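Local coordinates for protein dihydrodipicolinate synthase (Rhodopseudomonas palustris, PDB 3DZ1) that probably acts as a 4-hydroxy-tetrahydrodipicolinate synthase, a pyruvate-using TIM-barrel lyase of the DapA family associated with lysine biosynthesis, at residues 66-71 / 99-104; 142-147 / 256-261; 150-155 / 176-181; 227-232 / 242-247. All blocks are in the same frame, centred on the assembly; numbering follows the deposited sequence.

Contact 1: 66-71 / 99-104; sequences VATRFI and MDAGAA
The carbonyl oxygen of Ala101 accepts a hydrogen bond from Lys72 NZ of helix 60-73, and the methyl CG2 of Ile71, the residue just before that lysine, packs beside it, 3.5 Å from Ala101 O. The same methyl presses on the backbone beyond, with Ile71 CG2 3.4 Å from Gly102 C and 3.6 Å from Ala103 N. The first torsion of Ile71 (chi1 -64°) sets CG2 anti to the backbone N, while CG1 carries on with chi2 near 174°. CD1 thereby lies against two alanine methyls, Ala103 CB at 3.7 Å and Ala101 CB at 3.9 Å from Ile71 CD1. Gly102 leaves helix 88-101 with a phi of 128° and closes a Schellman motif; a CB there would sit tight against Ile71 CG2 and would be jammed against the carbonyl oxygen of Ala101. The contact joins neighbouring helices of the barrel's outer layer, with strand 78-82 between them in the chain: Ile71 also lies on Val79 and Val81 of that strand, so one branched side chain touches both the helix end and the sheet beneath. Replacing Ile71 by an alanine would probably open a gap between helix 60-73 and the end of helix 88-101 with its following loop, leaving the methyls of Ala101 and Ala103 without this apolar partner. One turn earlier Thr68 grazes the edge of the contact, its OG1 4.4 Å from Ala101 CB, with the hydroxyl engaged in a hydrogen bond to Glu64 O in its own helix.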
loop_
_atom_site.group_PDB
_atom_site.type_symbol
_atom_site.label_atom_id
_atom_site.label_comp_id
_atom_site.label_asym_id
_atom_site.label_seq_id
_atom_site.Cartn_x
_atom_site.Cartn_y
_atom_site.Cartn_z
ATOM N N VAL A 66 -16.890 28.134 3.976
ATOM C CA VAL A 66 -15.780 28.455 3.087
ATOM C C VAL A 66 -16.214 28.333 1.630
ATOM O O VAL A 66 -16.037 29.262 0.838
ATOM C CB VAL A 66 -14.582 27.521 3.342
ATOM C CG1 VAL A 66 -13.470 27.811 2.344
ATOM C CG2 VAL A 66 -14.072 27.715 4.767
ATOM N N ALA A 67 -16.788 27.186 1.283
ATOM C CA ALA A 67 -17.244 26.956 -0.078
ATOM C C ALA A 67 -18.207 28.061 -0.494
ATOM O O ALA A 67 -18.119 28.580 -1.608
ATOM C CB ALA A 67 -17.928 25.606 -0.179
ATOM N N THR A 68 -19.122 28.419 0.405
ATOM C CA THR A 68 -20.110 29.462 0.122
ATOM C C THR A 68 -19.470 30.832 -0.080
ATOM O O THR A 68 -19.845 31.571 -0.993
ATOM C CB THR A 68 -21.156 29.571 1.253
ATOM O OG1 THR A 68 -21.835 28.321 1.400
ATOM C CG2 THR A 68 -22.180 30.641 0.929
ATOM N N ARG A 69 -18.504 31.169 0.767
ATOM C CA ARG A 69 -17.819 32.454 0.664
ATOM C C ARG A 69 -17.211 32.607 -0.729
ATOM O O ARG A 69 -17.358 33.651 -1.371
ATOM C CB ARG A 69 -16.710 32.551 1.715
ATOM C CG ARG A 69 -16.050 33.922 1.804
ATOM C CD ARG A 69 -16.814 34.831 2.746
ATOM N NE ARG A 69 -16.261 36.184 2.790
ATOM C CZ ARG A 69 -16.637 37.111 3.666
ATOM N NH1 ARG A 69 -17.560 36.829 4.574
ATOM N NH2 ARG A 69 -16.103 38.323 3.627
ATOM N N PHE A 70 -16.524 31.561 -1.189
ATOM C CA PHE A 70 -15.892 31.566 -2.508
ATOM C C PHE A 70 -16.914 31.647 -3.637
ATOM O O PHE A 70 -16.735 32.401 -4.597
ATOM C CB PHE A 70 -15.045 30.302 -2.701
ATOM C CG PHE A 70 -13.656 30.399 -2.133
ATOM C CD1 PHE A 70 -12.718 31.258 -2.695
ATOM C CD2 PHE A 70 -13.274 29.606 -1.054
ATOM C CE1 PHE A 70 -11.417 31.324 -2.193
ATOM C CE2 PHE A 70 -11.978 29.667 -0.545
ATOM C CZ PHE A 70 -11.049 30.525 -1.116
ATOM N N ILE A 71 -17.976 30.855 -3.527
ATOM C CA ILE A 71 -19.013 30.836 -4.546
ATOM C C ILE A 71 -19.650 32.213 -4.725
ATOM O O ILE A 71 -19.798 32.698 -5.850
ATOM C CB ILE A 71 -20.111 29.802 -4.205
ATOM C CG1 ILE A 71 -19.516 28.391 -4.223
ATOM C CG2 ILE A 71 -21.244 29.881 -5.221
ATOM C CD1 ILE A 71 -20.475 27.307 -3.774
HETATM N N MSE A 99 -24.284 23.471 -4.769
HETATM C CA MSE A 99 -25.044 23.788 -5.966
HETATM C C MSE A 99 -26.122 24.834 -5.677
HETATM O O MSE A 99 -26.312 25.765 -6.465
HETATM C CB MSE A 99 -25.669 22.520 -6.558
HETATM C CG MSE A 99 -24.652 21.492 -7.057
HETATM SE SE MSE A 99 -23.318 22.197 -8.298
HETATM C CE MSE A 99 -24.466 22.559 -9.815
ATOM N N ASP A 100 -26.825 24.697 -4.555
ATOM C CA ASP A 100 -27.857 25.673 -4.207
ATOM C C ASP A 100 -27.231 27.048 -3.991
ATOM O O ASP A 100 -27.861 28.076 -4.246
ATOM C CB ASP A 100 -28.610 25.263 -2.938
ATOM C CG ASP A 100 -29.493 24.047 -3.147
ATOM O OD1 ASP A 100 -30.006 23.868 -4.271
ATOM O OD2 ASP A 100 -29.687 23.279 -2.181
ATOM N N ALA A 101 -25.988 27.056 -3.520
ATOM C CA ALA A 101 -25.264 28.296 -3.260
ATOM C C ALA A 101 -24.824 28.992 -4.545
ATOM O O ALA A 101 -24.648 30.215 -4.563
ATOM C CB ALA A 101 -24.055 28.015 -2.382
ATOM N N GLY A 102 -24.635 28.214 -5.611
ATOM C CA GLY A 102 -24.224 28.791 -6.881
ATOM C C GLY A 102 -23.004 28.151 -7.521
ATOM O O GLY A 102 -22.452 28.683 -8.491
ATOM N N ALA A 103 -22.577 27.009 -6.994
ATOM C CA ALA A 103 -21.412 26.325 -7.547
ATOM C C ALA A 103 -21.676 25.876 -8.981
ATOM O O ALA A 103 -22.824 25.628 -9.364
ATOM C CB ALA A 103 -21.049 25.118 -6.680
ATOM N N ALA A 104 -20.610 25.788 -9.773
ATOM C CA ALA A 104 -20.727 25.348 -11.155
ATOM C C ALA A 104 -20.779 23.819 -11.199
ATOM O O ALA A 104 -21.352 23.229 -12.117
ATOM C CB ALA A 104 -19.548 25.853 -11.962
#

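Contact 2: 142-147 / 256-261; sequences YPLTLS and HQQGVG
This is a loose van der Waals contact without a hydrogen bond, in which Tyr142, Leu144 and Thr145, just past the C-terminal end of barrel strand 137-141, meet His256 and Gln258 in the connection between helices 238-255 and 260-271. The amide of Gln258 does most of the touching. It approaches the methyl of Thr145, with Thr145 CG2 3.6 Å from Gln258 OE1 and 3.7 Å from Gln258 NE2. The glutamine chain is bent at chi2 (-62°), and its amide lies against that methyl. Tyr142 OH arrives from the opposite direction and stops 3.8 Å short of Gln258 NE2, its ring plane 70° from that of the amide. Leu144 CD2 approaches the His256 imidazole obliquely, 4.5 Å from His256 CE1. Within 142-147, Thr145 CB lies over one face of the Tyr142 ring, displaced toward the rim, and Tyr142 O accepts from both Thr145 N and Leu146 N, which ties the turn together. Tyr142 lies near the barrel mouth, its side chain about 10 Å from that of Met217, a predicted pyruvate-binding residue. Trp173 of the second subunit packs on Leu144 and Pro174 of that subunit on Val260, while strand 137-141 leads into one segment and helix 260-271 leads out of the other.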
loop_
_atom_site.group_PDB
_atom_site.type_symbol
_atom_site.label_atom_id
_atom_site.label_comp_id
_atom_site.label_asym_id
_atom_site.label_seq_id
_atom_site.Cartn_x
_atom_site.Cartn_y
_atom_site.Cartn_z
ATOM N N TYR A 142 -5.634 11.114 -9.760
ATOM C CA TYR A 142 -4.352 11.492 -9.169
ATOM C C TYR A 142 -3.750 10.320 -8.393
ATOM O O TYR A 142 -3.722 10.323 -7.161
ATOM C CB TYR A 142 -4.607 12.683 -8.240
ATOM C CG TYR A 142 -3.398 13.423 -7.717
ATOM C CD1 TYR A 142 -2.148 13.306 -8.325
ATOM C CD2 TYR A 142 -3.528 14.306 -6.645
ATOM C CE1 TYR A 142 -1.059 14.056 -7.874
ATOM C CE2 TYR A 142 -2.450 15.057 -6.192
ATOM C CZ TYR A 142 -1.221 14.929 -6.808
ATOM O OH TYR A 142 -0.165 15.686 -6.358
ATOM N N PRO A 143 -3.244 9.308 -9.113
ATOM C CA PRO A 143 -2.634 8.106 -8.533
ATOM C C PRO A 143 -1.547 8.381 -7.496
ATOM O O PRO A 143 -1.469 7.703 -6.473
ATOM C CB PRO A 143 -2.069 7.384 -9.755
ATOM C CG PRO A 143 -2.991 7.789 -10.854
ATOM C CD PRO A 143 -3.198 9.258 -10.586
ATOM N N LEU A 144 -0.702 9.367 -7.772
ATOM C CA LEU A 144 0.391 9.700 -6.868
ATOM C C LEU A 144 -0.028 9.811 -5.403
ATOM O O LEU A 144 0.667 9.326 -4.516
ATOM C CB LEU A 144 1.057 11.012 -7.294
ATOM C CG LEU A 144 2.248 11.400 -6.413
ATOM C CD1 LEU A 144 3.370 10.406 -6.641
ATOM C CD2 LEU A 144 2.713 12.812 -6.733
ATOM N N THR A 145 -1.164 10.448 -5.147
ATOM C CA THR A 145 -1.620 10.629 -3.776
ATOM C C THR A 145 -2.810 9.763 -3.386
ATOM O O THR A 145 -3.012 9.469 -2.203
ATOM C CB THR A 145 -2.006 12.101 -3.519
ATOM O OG1 THR A 145 -3.150 12.435 -4.313
ATOM C CG2 THR A 145 -0.854 13.029 -3.887
ATOM N N LEU A 146 -3.594 9.356 -4.375
ATOM C CA LEU A 146 -4.783 8.556 -4.112
ATOM C C LEU A 146 -4.626 7.051 -4.331
ATOM O O LEU A 146 -5.534 6.279 -4.017
ATOM C CB LEU A 146 -5.940 9.096 -4.952
ATOM C CG LEU A 146 -6.179 10.598 -4.771
ATOM C CD1 LEU A 146 -7.315 11.049 -5.672
ATOM C CD2 LEU A 146 -6.503 10.900 -3.311
ATOM N N SER A 147 -3.480 6.639 -4.871
ATOM C CA SER A 147 -3.185 5.228 -5.116
ATOM C C SER A 147 -3.962 4.603 -6.267
ATOM O O SER A 147 -3.405 3.841 -7.050
ATOM C CB SER A 147 -3.434 4.410 -3.842
ATOM O OG SER A 147 -2.688 4.928 -2.752
ATOM N N HIS A 256 6.029 21.411 -5.740
ATOM C CA HIS A 256 5.511 20.073 -6.010
ATOM C C HIS A 256 6.128 19.031 -5.078
ATOM O O HIS A 256 6.628 18.003 -5.525
ATOM C CB HIS A 256 5.796 19.698 -7.469
ATOM C CG HIS A 256 5.216 18.383 -7.889
ATOM N ND1 HIS A 256 3.861 18.133 -7.893
ATOM C CD2 HIS A 256 5.808 17.248 -8.333
ATOM C CE1 HIS A 256 3.642 16.903 -8.322
ATOM N NE2 HIS A 256 4.807 16.344 -8.596
ATOM N N GLN A 257 6.117 19.314 -3.784
ATOM C CA GLN A 257 6.644 18.383 -2.795
ATOM C C GLN A 257 5.525 18.094 -1.808
ATOM O O GLN A 257 4.880 19.015 -1.315
ATOM C CB GLN A 257 7.836 18.993 -2.051
ATOM C CG GLN A 257 9.130 19.004 -2.830
ATOM C CD GLN A 257 10.268 19.616 -2.035
ATOM O OE1 GLN A 257 10.306 20.829 -1.815
ATOM N NE2 GLN A 257 11.194 18.777 -1.587
ATOM N N GLN A 258 5.289 16.819 -1.522
ATOM C CA GLN A 258 4.238 16.443 -0.585
ATOM C C GLN A 258 4.462 17.058 0.792
ATOM O O GLN A 258 5.561 16.994 1.337
ATOM C CB GLN A 258 4.163 14.920 -0.471
ATOM C CG GLN A 258 3.667 14.241 -1.737
ATOM C CD GLN A 258 2.255 14.663 -2.102
ATOM O OE1 GLN A 258 1.316 14.466 -1.328
ATOM N NE2 GLN A 258 2.098 15.249 -3.284
ATOM N N GLY A 259 3.414 17.660 1.348
ATOM C CA GLY A 259 3.517 18.278 2.660
ATOM C C GLY A 259 4.095 19.680 2.616
ATOM O O GLY A 259 3.449 20.647 3.038
ATOM N N VAL A 260 5.315 19.793 2.101
ATOM C CA VAL A 260 5.996 21.077 1.994
ATOM C C VAL A 260 5.282 21.986 0.994
ATOM O O VAL A 260 5.310 23.211 1.122
ATOM C CB VAL A 260 7.458 20.888 1.526
ATOM C CG1 VAL A 260 8.164 22.233 1.460
ATOM C CG2 VAL A 260 8.188 19.945 2.465
ATOM N N GLY A 261 4.637 21.369 0.008
ATOM C CA GLY A 261 3.930 22.106 -1.023
ATOM C C GLY A 261 2.967 23.173 -0.539
ATOM O O GLY A 261 2.986 24.299 -1.036
#

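Contact 3: 150-155 / 176-181; sequences MTPKVI and LEKITT
The start of helix 152-161 is joined to the first turns of helix 176-188 in the outer layer of the barrel, chiefly by Lys178, which runs past Pro152 and Ile155 to reach Met150. Its ammonium nitrogen donates to the backbone: Lys178 NZ lies 2.7 Å from Met150 O, nearly in line with the carbonyl (C=O...N angle 165°). The same nitrogen makes salt bridges to Asp141 and Asp172, so three oxygens grip a largely buried charge, and the two carboxylates are likely to favour its protonated form. The chain leaves its helix with CG anti to the backbone N and is extended until chi3, where a bend of -77° swings NZ round to the carbonyl. Along the way the Ile155 side chain crosses it at about a right angle, Ile155 CD1 lying 3.8 Å from Lys178 CD. Strand 165-170 separates the two helices in sequence, making this a helix-strand-helix step of the TIM barrel. Exchanging Lys178 for a methionine would probably leave Asp141 and Asp172 without this positive partner and the carbonyl of Met150 without this donor. Beside the lysine, Pro152 wedges its ring against the second helix, Pro152 CB lying 3.6 Å from Thr181 CG2. Thr151 is the N-cap of helix 152-161, its OG1 accepting from Val154 N at 3.2 Å.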
loop_
_atom_site.group_PDB
_atom_site.type_symbol
_atom_site.label_atom_id
_atom_site.label_comp_id
_atom_site.label_asym_id
_atom_site.label_seq_id
_atom_site.Cartn_x
_atom_site.Cartn_y
_atom_site.Cartn_z
HETATM N N MSE A 150 -6.534 4.545 -12.926
HETATM C CA MSE A 150 -7.636 4.429 -13.878
HETATM C C MSE A 150 -7.143 4.456 -15.322
HETATM O O MSE A 150 -6.544 5.439 -15.752
HETATM C CB MSE A 150 -8.613 5.591 -13.688
HETATM C CG MSE A 150 -9.084 5.804 -12.265
HETATM SE SE MSE A 150 -10.354 7.268 -12.201
HETATM C CE MSE A 150 -10.549 7.427 -10.293
ATOM N N THR A 151 -7.400 3.393 -16.077
ATOM C CA THR A 151 -6.978 3.370 -17.477
ATOM C C THR A 151 -7.904 4.269 -18.284
ATOM O O THR A 151 -9.002 4.600 -17.838
ATOM C CB THR A 151 -7.066 1.958 -18.085
ATOM O OG1 THR A 151 -8.438 1.542 -18.122
ATOM C CG2 THR A 151 -6.262 0.969 -17.259
ATOM N N PRO A 152 -7.462 4.697 -19.476
ATOM C CA PRO A 152 -8.295 5.556 -20.318
ATOM C C PRO A 152 -9.661 4.920 -20.567
ATOM O O PRO A 152 -10.673 5.610 -20.578
ATOM C CB PRO A 152 -7.466 5.688 -21.587
ATOM C CG PRO A 152 -6.072 5.725 -21.045
ATOM C CD PRO A 152 -6.093 4.609 -20.012
ATOM N N LYS A 153 -9.684 3.602 -20.758
ATOM C CA LYS A 153 -10.941 2.886 -20.992
ATOM C C LYS A 153 -11.848 2.947 -19.767
ATOM O O LYS A 153 -13.075 3.038 -19.894
ATOM C CB LYS A 153 -10.668 1.421 -21.360
ATOM C CG LYS A 153 -10.014 1.242 -22.723
ATOM C CD LYS A 153 -9.816 -0.224 -23.071
ATOM C CE LYS A 153 -9.240 -0.370 -24.476
ATOM N NZ LYS A 153 -9.028 -1.799 -24.860
ATOM N N VAL A 154 -11.252 2.886 -18.580
ATOM C CA VAL A 154 -12.031 2.957 -17.346
ATOM C C VAL A 154 -12.603 4.364 -17.222
ATOM O O VAL A 154 -13.758 4.551 -16.832
ATOM C CB VAL A 154 -11.163 2.629 -16.097
ATOM C CG1 VAL A 154 -11.835 3.158 -14.831
ATOM C CG2 VAL A 154 -10.980 1.123 -15.977
ATOM N N ILE A 155 -11.786 5.358 -17.552
ATOM C CA ILE A 155 -12.236 6.737 -17.493
ATOM C C ILE A 155 -13.397 6.913 -18.466
ATOM O O ILE A 155 -14.421 7.497 -18.116
ATOM C CB ILE A 155 -11.099 7.711 -17.863
ATOM C CG1 ILE A 155 -10.047 7.712 -16.748
ATOM C CG2 ILE A 155 -11.661 9.122 -18.091
ATOM C CD1 ILE A 155 -8.792 8.493 -17.076
ATOM N N LEU A 176 0.953 11.789 -20.120
ATOM C CA LEU A 176 0.834 12.421 -21.430
ATOM C C LEU A 176 0.093 11.543 -22.441
ATOM O O LEU A 176 -0.779 12.029 -23.167
ATOM C CB LEU A 176 2.216 12.804 -21.972
ATOM C CG LEU A 176 2.937 13.918 -21.199
ATOM C CD1 LEU A 176 4.280 14.220 -21.852
ATOM C CD2 LEU A 176 2.065 15.177 -21.169
ATOM N N GLU A 177 0.418 10.251 -22.484
ATOM C CA GLU A 177 -0.239 9.359 -23.436
ATOM C C GLU A 177 -1.732 9.187 -23.140
ATOM O O GLU A 177 -2.525 8.956 -24.048
ATOM C CB GLU A 177 0.444 7.988 -23.454
ATOM C CG GLU A 177 1.911 7.999 -23.893
ATOM C CD GLU A 177 2.148 8.654 -25.252
ATOM O OE1 GLU A 177 1.239 8.633 -26.110
ATOM O OE2 GLU A 177 3.262 9.182 -25.468
ATOM N N LYS A 178 -2.112 9.298 -21.870
ATOM C CA LYS A 178 -3.515 9.164 -21.492
ATOM C C LYS A 178 -4.350 10.255 -22.160
ATOM O O LYS A 178 -5.465 10.007 -22.611
ATOM C CB LYS A 178 -3.668 9.236 -19.966
ATOM C CG LYS A 178 -5.108 9.339 -19.482
ATOM C CD LYS A 178 -5.201 9.207 -17.964
ATOM C CE LYS A 178 -5.050 7.757 -17.521
ATOM N NZ LYS A 178 -5.061 7.617 -16.036
ATOM N N ILE A 179 -3.813 11.466 -22.224
ATOM C CA ILE A 179 -4.542 12.556 -22.849
ATOM C C ILE A 179 -4.759 12.220 -24.318
ATOM O O ILE A 179 -5.876 12.301 -24.822
ATOM C CB ILE A 179 -3.776 13.886 -22.729
ATOM C CG1 ILE A 179 -3.603 14.243 -21.251
ATOM C CG2 ILE A 179 -4.534 14.995 -23.461
ATOM C CD1 ILE A 179 -2.845 15.533 -21.016
ATOM N N THR A 180 -3.686 11.832 -24.999
ATOM C CA THR A 180 -3.766 11.474 -26.409
ATOM C C THR A 180 -4.790 10.366 -26.645
ATOM O O THR A 180 -5.599 10.452 -27.569
ATOM C CB THR A 180 -2.390 11.020 -26.935
ATOM O OG1 THR A 180 -1.475 12.123 -26.859
ATOM C CG2 THR A 180 -2.488 10.537 -28.377
ATOM N N THR A 181 -4.759 9.329 -25.808
ATOM C CA THR A 181 -5.687 8.206 -25.943
ATOM C C THR A 181 -7.141 8.660 -25.787
ATOM O O THR A 181 -8.006 8.288 -26.590
ATOM C CB THR A 181 -5.381 7.106 -24.904
ATOM O OG1 THR A 181 -4.072 6.581 -25.145
ATOM C CG2 THR A 181 -6.399 5.973 -24.999
#

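Contact 4: 227-232 / 242-247; sequences VDVVKL and HNLFDA
Leu244 reaches from helix 238-255 into the side of helix 223-234. CB starts out toward that helix, and with chi1 at 179° the chain carries CG straight on, anti to the backbone N. CG comes up against the nearer methyl of Val229, Leu244 CG to Val229 CG2 being 3.8 Å. The branch CD2 goes deepest. It presses on the methylene of Asp228, with Leu244 CD2 3.6 Å from Asp228 CB, lies 3.8 Å from Val229 CG2, and meets Leu232 at 4.1 Å from Leu232 CD1, where the two leucine side chains cross at about a right angle. Val229 CG2 also approaches the backbone of the next residue, 4.1 Å from Phe245 N. The short segments run almost antiparallel, 154° between directions and 9.3 Å between axes, as in a helical hairpin. The first helix follows the last barrel strand, 215-218; the second begins the helices that follow the barrel, and its Asp246 forms a salt bridge to Arg301 of the second subunit. Even the aspartate takes part through its CB, so between these two segments the pairing is one of apolar van der Waals contact, with no polar bond to fix it.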
loop_
_atom_site.group_PDB
_atom_site.type_symbol
_atom_site.label_atom_id
_atom_site.label_comp_id
_atom_site.label_asym_id
_atom_site.label_seq_id
_atom_site.Cartn_x
_atom_site.Cartn_y
_atom_site.Cartn_z
ATOM N N VAL A 227 -1.698 31.216 -16.656
ATOM C CA VAL A 227 -2.768 31.686 -17.534
ATOM C C VAL A 227 -2.112 31.977 -18.887
ATOM O O VAL A 227 -2.647 31.627 -19.949
ATOM C CB VAL A 227 -3.424 32.996 -16.998
ATOM C CG1 VAL A 227 -4.230 33.671 -18.104
ATOM C CG2 VAL A 227 -4.339 32.685 -15.818
ATOM N N ASP A 228 -0.940 32.611 -18.840
ATOM C CA ASP A 228 -0.199 32.940 -20.055
ATOM C C ASP A 228 0.365 31.689 -20.718
ATOM O O ASP A 228 0.388 31.594 -21.945
ATOM C CB ASP A 228 0.940 33.922 -19.753
ATOM C CG ASP A 228 0.435 35.302 -19.356
ATOM O OD1 ASP A 228 -0.559 35.761 -19.956
ATOM O OD2 ASP A 228 1.035 35.929 -18.456
ATOM N N VAL A 229 0.836 30.734 -19.919
ATOM C CA VAL A 229 1.367 29.499 -20.489
ATOM C C VAL A 229 0.253 28.807 -21.279
ATOM O O VAL A 229 0.474 28.320 -22.390
ATOM C CB VAL A 229 1.878 28.527 -19.398
ATOM C CG1 VAL A 229 2.179 27.166 -20.016
ATOM C CG2 VAL A 229 3.125 29.091 -18.743
ATOM N N VAL A 230 -0.944 28.771 -20.703
ATOM C CA VAL A 230 -2.091 28.145 -21.362
ATOM C C VAL A 230 -2.445 28.923 -22.635
ATOM O O VAL A 230 -2.707 28.337 -23.692
ATOM C CB VAL A 230 -3.317 28.097 -20.410
ATOM C CG1 VAL A 230 -4.553 27.604 -21.152
ATOM C CG2 VAL A 230 -3.018 27.173 -19.231
ATOM N N LYS A 231 -2.445 30.247 -22.537
ATOM C CA LYS A 231 -2.757 31.082 -23.689
ATOM C C LYS A 231 -1.742 30.910 -24.811
ATOM O O LYS A 231 -2.114 30.736 -25.975
ATOM C CB LYS A 231 -2.817 32.553 -23.278
ATOM C CG LYS A 231 -4.032 32.911 -22.442
ATOM C CD LYS A 231 -4.044 34.395 -22.119
ATOM C CE LYS A 231 -5.344 34.814 -21.454
ATOM N NZ LYS A 231 -5.333 36.269 -21.147
ATOM N N LEU A 232 -0.459 30.965 -24.466
ATOM C CA LEU A 232 0.592 30.812 -25.462
ATOM C C LEU A 232 0.522 29.444 -26.115
ATOM O O LEU A 232 0.739 29.313 -27.324
ATOM C CB LEU A 232 1.969 31.011 -24.824
ATOM C CG LEU A 232 2.311 32.443 -24.402
ATOM C CD1 LEU A 232 3.566 32.441 -23.532
ATOM C CD2 LEU A 232 2.505 33.311 -25.650
ATOM N N HIS A 242 6.982 27.392 -23.892
ATOM C CA HIS A 242 8.013 26.651 -23.165
ATOM C C HIS A 242 9.032 27.550 -22.466
ATOM O O HIS A 242 9.586 27.177 -21.433
ATOM C CB HIS A 242 8.723 25.679 -24.109
ATOM C CG HIS A 242 7.948 24.427 -24.367
ATOM N ND1 HIS A 242 8.133 23.275 -23.633
ATOM C CD2 HIS A 242 6.946 24.163 -25.240
ATOM C CE1 HIS A 242 7.278 22.355 -24.044
ATOM N NE2 HIS A 242 6.547 22.869 -25.017
ATOM N N ASN A 243 9.295 28.731 -23.018
ATOM C CA ASN A 243 10.246 29.623 -22.365
ATOM C C ASN A 243 9.688 30.083 -21.024
ATOM O O ASN A 243 10.393 30.089 -20.011
ATOM C CB ASN A 243 10.548 30.845 -23.236
ATOM C CG ASN A 243 11.427 30.514 -24.424
ATOM O OD1 ASN A 243 12.039 29.443 -24.487
ATOM N ND2 ASN A 243 11.506 31.442 -25.373
ATOM N N LEU A 244 8.416 30.464 -21.022
ATOM C CA LEU A 244 7.758 30.928 -19.807
ATOM C C LEU A 244 7.601 29.789 -18.812
ATOM O O LEU A 244 7.840 29.962 -17.615
ATOM C CB LEU A 244 6.386 31.523 -20.140
ATOM C CG LEU A 244 5.561 32.032 -18.954
ATOM C CD1 LEU A 244 6.359 33.075 -18.176
ATOM C CD2 LEU A 244 4.250 32.620 -19.464
ATOM N N PHE A 245 7.205 28.620 -19.305
ATOM C CA PHE A 245 7.046 27.469 -18.429
ATOM C C PHE A 245 8.389 27.145 -17.769
ATOM O O PHE A 245 8.473 27.002 -16.550
ATOM C CB PHE A 245 6.547 26.252 -19.223
ATOM C CG PHE A 245 6.349 25.025 -18.382
ATOM C CD1 PHE A 245 5.212 24.880 -17.589
ATOM C CD2 PHE A 245 7.316 24.024 -18.356
ATOM C CE1 PHE A 245 5.043 23.753 -16.782
ATOM C CE2 PHE A 245 7.157 22.895 -17.554
ATOM C CZ PHE A 245 6.017 22.760 -16.766
ATOM N N ASP A 246 9.438 27.048 -18.580
ATOM C CA ASP A 246 10.777 26.725 -18.079
ATOM C C ASP A 246 11.287 27.694 -17.024
ATOM O O ASP A 246 12.072 27.311 -16.146
ATOM C CB ASP A 246 11.783 26.672 -19.232
ATOM C CG ASP A 246 11.588 25.463 -20.120
ATOM O OD1 ASP A 246 10.710 24.625 -19.812
ATOM O OD2 ASP A 246 12.320 25.347 -21.123
ATOM N N ALA A 247 10.865 28.951 -17.124
ATOM C CA ALA A 247 11.274 29.963 -16.165
ATOM C C ALA A 247 10.603 29.678 -14.827
ATOM O O ALA A 247 11.150 29.976 -13.767
ATOM C CB ALA A 247 10.891 31.357 -16.671
#

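From the N terminus, contact 1 closes first, bringing together helices 60-73 and 88-101, which flank strand 78-82 in the chain. Contact 2 opens after strand 137-141 and closes 109 residues later, beyond helix 238-255. Contacts 3 and 4 both fall within that long loop, one after the other: contact 3 spans strand 165-170, while contact 4 shuts a short hairpin after the last barrel strand. No loops cross. Contacts 1 and 3 join adjacent outer helices on opposite sides of the chain's centre, their centres about 31 Å apart. Contact 4 joins the barrel to its C-terminal helices, and contact 2 brings those helices' connection back to the barrel. Contacts 2, 3 and 4 all touch the second subunit.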